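Local coordinates for protein rnase 1 (PDB 2VQ9) that cleaves RNA as a secreted, angiogenic ribonuclease of the pancreatic family and kills bacteria, chiefly Gram-negative ones, independently of that nuclease activity, at residues A[31-34]-A[35-39]; A[76-79]-A[80-83]. All coordinates share one frame; numbering follows the deposited sequence.

Contact 1: residues A[31-34]-A[35-39]; sequences EHFL and TQHVY
F33 and H37, one turn apart near the C-terminal end of helix 27-37, make the tight side of this contact. H37 CB sits over one face of the F33 ring, 4.3 Å from its centroid, while the two ring planes meet obliquely at 47°. With CG of F33 anti to the backbone N (chi1 173°), the phenyl ring also reaches V38 obliquely, its CE2 lying 3.6 Å from V38 CG2. L34 CD2 reaches the same methyl group, L34 and V38 pointing the same way. V38 has left helical geometry, yet its N still bonds to L34 O at 3.1 Å.

The looser side is at H32, which is exposed: Q36 CG lies over the face of its imidazole, 3.9 Å from the centroid, with amide and ring planes 30° apart. Separately, T35 doubles the helix bond: its OG1 and N reach E31 O from opposite faces of the carbonyl plane, OG1 at 3.0 Å.

H37 is the proton acceptor of the active site, and its ND1 is hydrogen-bonded to T70 O. That bond, with F33 packed against CB, is consistent with an imidazole held in one rotation in the active site.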
loop_
_atom_site.group_PDB
_atom_site.type_symbol
_atom_site.label_atom_id
_atom_site.label_comp_id
_atom_site.label_asym_id
_atom_site.label_seq_id
_atom_site.Cartn_x
_atom_site.Cartn_y
_atom_site.Cartn_z
ATOM N N GLU A 31 3.340 -11.061 2.526
ATOM C CA GLU A 31 3.854 -10.386 3.726
ATOM C C GLU A 31 4.530 -9.067 3.383
ATOM O O GLU A 31 4.454 -8.114 4.158
ATOM C CB GLU A 31 4.797 -11.303 4.522
ATOM C CG GLU A 31 4.072 -12.413 5.254
ATOM C CD GLU A 31 5.008 -13.364 5.985
ATOM O OE1 GLU A 31 6.260 -13.225 5.898
ATOM O OE2 GLU A 31 4.483 -14.268 6.655
ATOM N N HIS A 32 5.170 -9.018 2.214
ATOM C CA HIS A 32 5.789 -7.792 1.734
ATOM C C HIS A 32 4.712 -6.766 1.454
ATOM O O HIS A 32 4.841 -5.628 1.849
ATOM C CB HIS A 32 6.667 -8.043 0.485
ATOM C CG HIS A 32 7.334 -6.804 -0.031
ATOM N ND1 HIS A 32 8.324 -6.149 0.671
ATOM C CD2 HIS A 32 7.127 -6.078 -1.155
ATOM C CE1 HIS A 32 8.696 -5.073 0.004
ATOM N NE2 HIS A 32 7.994 -5.015 -1.113
ATOM N N PHE A 33 3.659 -7.184 0.755
ATOM C CA PHE A 33 2.504 -6.315 0.481
ATOM C C PHE A 33 1.894 -5.764 1.765
ATOM O O PHE A 33 1.623 -4.566 1.849
ATOM C CB PHE A 33 1.432 -7.079 -0.302
ATOM C CG PHE A 33 0.163 -6.310 -0.484
ATOM C CD1 PHE A 33 0.055 -5.374 -1.506
ATOM C CD2 PHE A 33 -0.932 -6.533 0.354
ATOM C CE1 PHE A 33 -1.127 -4.661 -1.707
ATOM C CE2 PHE A 33 -2.132 -5.790 0.192
ATOM C CZ PHE A 33 -2.229 -4.866 -0.850
ATOM N N LEU A 34 1.663 -6.626 2.773
ATOM C CA LEU A 34 1.143 -6.133 4.050
ATOM C C LEU A 34 2.076 -5.075 4.637
ATOM O O LEU A 34 1.620 -4.050 5.106
ATOM C CB LEU A 34 0.968 -7.284 5.075
ATOM C CG LEU A 34 -0.025 -8.403 4.744
ATOM C CD1 LEU A 34 -0.024 -9.438 5.895
ATOM C CD2 LEU A 34 -1.441 -7.817 4.609
ATOM N N THR A 35 3.372 -5.332 4.619
ATOM C CA THR A 35 4.348 -4.395 5.211
ATOM C C THR A 35 4.294 -3.045 4.521
ATOM O O THR A 35 4.295 -2.006 5.178
ATOM C CB THR A 35 5.797 -4.958 5.107
ATOM O OG1 THR A 35 5.859 -6.165 5.876
ATOM C CG2 THR A 35 6.822 -3.963 5.665
ATOM N N GLN A 36 4.277 -3.070 3.191
ATOM C CA GLN A 36 4.346 -1.841 2.438
ATOM C C GLN A 36 3.028 -1.091 2.399
ATOM O O GLN A 36 3.021 0.139 2.382
ATOM C CB GLN A 36 4.769 -2.125 1.015
ATOM C CG GLN A 36 6.232 -2.458 0.805
ATOM C CD GLN A 36 6.713 -1.872 -0.525
ATOM O OE1 GLN A 36 5.984 -1.888 -1.528
ATOM N NE2 GLN A 36 7.914 -1.343 -0.532
ATOM N N HIS A 37 1.903 -1.807 2.399
ATOM C CA HIS A 37 0.652 -1.175 1.965
ATOM C C HIS A 37 -0.553 -1.318 2.897
ATOM O O HIS A 37 -1.623 -0.821 2.580
ATOM C CB HIS A 37 0.289 -1.698 0.553
ATOM C CG HIS A 37 1.304 -1.342 -0.495
ATOM N ND1 HIS A 37 1.606 -0.034 -0.821
ATOM C CD2 HIS A 37 2.100 -2.118 -1.271
ATOM C CE1 HIS A 37 2.555 -0.020 -1.738
ATOM N NE2 HIS A 37 2.871 -1.272 -2.032
ATOM N N VAL A 38 -0.398 -1.996 4.035
ATOM C CA VAL A 38 -1.566 -2.229 4.898
ATOM C C VAL A 38 -1.291 -1.745 6.304
ATOM O O VAL A 38 -0.425 -2.311 6.985
ATOM C CB VAL A 38 -1.990 -3.739 4.916
ATOM C CG1 VAL A 38 -3.165 -3.958 5.866
ATOM C CG2 VAL A 38 -2.357 -4.235 3.474
ATOM N N TYR A 39 -2.027 -0.722 6.743
ATOM C CA TYR A 39 -1.844 -0.163 8.109
ATOM C C TYR A 39 -3.119 0.549 8.555
ATOM O O TYR A 39 -3.360 1.710 8.201
ATOM C CB TYR A 39 -0.624 0.792 8.118
ATOM C CG TYR A 39 -0.321 1.526 9.429
ATOM C CD1 TYR A 39 -0.594 0.974 10.674
ATOM C CD2 TYR A 39 0.305 2.782 9.377
ATOM C CE1 TYR A 39 -0.276 1.711 11.881
ATOM C CE2 TYR A 39 0.609 3.493 10.512
ATOM C CZ TYR A 39 0.330 2.958 11.756
ATOM O OH TYR A 39 0.699 3.736 12.838
#

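Contact 2: residues A[76-79]-A[80-83]; sequences GNHV and RTVC
R80 N donates to G76 O in the short helix 76-80 of this ribonuclease A fold, a straight i+4 bond of 2.9 Å with an N-H...O angle of 164°. The other backbone bonds between the two segments are of the i+3 kind: T81 N goes to H78 O and V82 N to V79 O.

Two side chains add polar bonds. T81 OG1 donates to H78 O at 2.7 Å, lying in the carbonyl plane, so this one oxygen takes both the hydroxyl and the amide of T81. A chi1 of 67° sets OG1 between the backbone N and the carbonyl carbon, turned back toward the preceding turn. N77, which is exposed, and R80 run side by side; the arginine chain, which also lies on Y30 and W138, bends at chi3 to bring NH2 to N77 OD1.

Outside the two segments, the buried V82 packs on I130 and V132 of strand 120-135. A covalent tie follows at the next residue, the disulfide between C83 and C134.

The N77 amide and R80 guanidinium planes stand 80° apart: OD1 lies in the guanidinium plane, 3.0 Å from NH2, but NH2 sits above the amide carbonyl plane.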
loop_
_atom_site.group_PDB
_atom_site.type_symbol
_atom_site.label_atom_id
_atom_site.label_comp_id
_atom_site.label_asym_id
_atom_site.label_seq_id
_atom_site.Cartn_x
_atom_site.Cartn_y
_atom_site.Cartn_z
ATOM N N GLY A 76 -5.341 -6.554 7.293
ATOM C CA GLY A 76 -4.883 -7.448 6.245
ATOM C C GLY A 76 -5.899 -8.417 5.683
ATOM O O GLY A 76 -6.034 -8.548 4.474
ATOM N N ASN A 77 -6.621 -9.103 6.572
ATOM C CA ASN A 77 -7.682 -10.007 6.154
ATOM C C ASN A 77 -8.786 -9.293 5.375
ATOM O O ASN A 77 -9.340 -9.860 4.422
ATOM C CB ASN A 77 -8.265 -10.742 7.371
ATOM C CG ASN A 77 -7.342 -11.817 7.886
ATOM O OD1 ASN A 77 -6.251 -12.020 7.351
ATOM N ND2 ASN A 77 -7.773 -12.520 8.923
ATOM N N HIS A 78 -9.064 -8.044 5.747
ATOM C CA HIS A 78 -10.035 -7.215 5.011
ATOM C C HIS A 78 -9.505 -6.895 3.609
ATOM O O HIS A 78 -10.202 -7.113 2.608
ATOM C CB HIS A 78 -10.303 -5.938 5.798
ATOM C CG HIS A 78 -11.359 -5.047 5.222
ATOM N ND1 HIS A 78 -11.599 -3.784 5.718
ATOM C CD2 HIS A 78 -12.206 -5.207 4.173
ATOM C CE1 HIS A 78 -12.571 -3.214 5.022
ATOM N NE2 HIS A 78 -12.964 -4.062 4.086
ATOM N N VAL A 79 -8.262 -6.402 3.517
ATOM C CA VAL A 79 -7.690 -6.122 2.190
ATOM C C VAL A 79 -7.639 -7.382 1.296
ATOM O O VAL A 79 -7.899 -7.317 0.080
ATOM C CB VAL A 79 -6.325 -5.428 2.289
ATOM C CG1 VAL A 79 -5.682 -5.277 0.876
ATOM C CG2 VAL A 79 -6.483 -4.059 2.967
ATOM N N ARG A 80 -7.298 -8.527 1.879
ATOM C CA ARG A 80 -7.298 -9.800 1.136
ATOM C C ARG A 80 -8.564 -10.106 0.358
ATOM O O ARG A 80 -8.507 -10.748 -0.702
ATOM C CB ARG A 80 -7.052 -10.966 2.072
ATOM C CG ARG A 80 -5.627 -11.330 2.223
ATOM C CD ARG A 80 -5.531 -12.808 2.497
ATOM N NE ARG A 80 -5.823 -13.108 3.885
ATOM C CZ ARG A 80 -6.390 -14.238 4.295
ATOM N NH1 ARG A 80 -6.732 -15.181 3.412
ATOM N NH2 ARG A 80 -6.617 -14.417 5.582
ATOM N N THR A 81 -9.704 -9.662 0.874
ATOM C CA THR A 81 -10.995 -9.983 0.254
ATOM C C THR A 81 -11.150 -9.379 -1.138
ATOM O O THR A 81 -12.052 -9.764 -1.870
ATOM C CB THR A 81 -12.201 -9.532 1.107
ATOM O OG1 THR A 81 -12.239 -8.095 1.167
ATOM C CG2 THR A 81 -12.127 -10.122 2.515
ATOM N N VAL A 82 -10.293 -8.418 -1.489
ATOM C CA VAL A 82 -10.316 -7.864 -2.828
ATOM C C VAL A 82 -9.948 -8.952 -3.840
ATOM O O VAL A 82 -10.416 -8.915 -4.984
ATOM C CB VAL A 82 -9.420 -6.602 -2.953
ATOM C CG1 VAL A 82 -9.516 -6.007 -4.349
ATOM C CG2 VAL A 82 -9.874 -5.555 -1.940
ATOM N N CYS A 83 -9.164 -9.939 -3.397
ATOM C CA CYS A 83 -8.737 -11.061 -4.245
ATOM C C CYS A 83 -9.653 -12.290 -4.217
ATOM O O CYS A 83 -9.452 -13.236 -5.002
ATOM C CB CYS A 83 -7.333 -11.518 -3.852
ATOM S SG CYS A 83 -6.043 -10.299 -4.107
#

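How the contacts relate
From the N terminus the chain first runs through helix 27-37, where contact 1 spans the last turns and the exit into the loop. After helix 47-53 and strand 68-72 it enters helix 76-80, and contact 2 runs from that helix into the loop toward strand 87-89. Both are local, each bond spanning three or four residues, and neither closes a long loop; they follow in series, neither nesting nor crossing. They nevertheless touch in space: F33 CE2 meets V79 CG1 at 3.7 Å, and L34 CD2 and V38 CG1 pack on the backbone of G76. The C-terminal end of helix 27-37 thus packs against the start of helix 76-80, with F33 also reaching P139 and Y142 of strand 138-146.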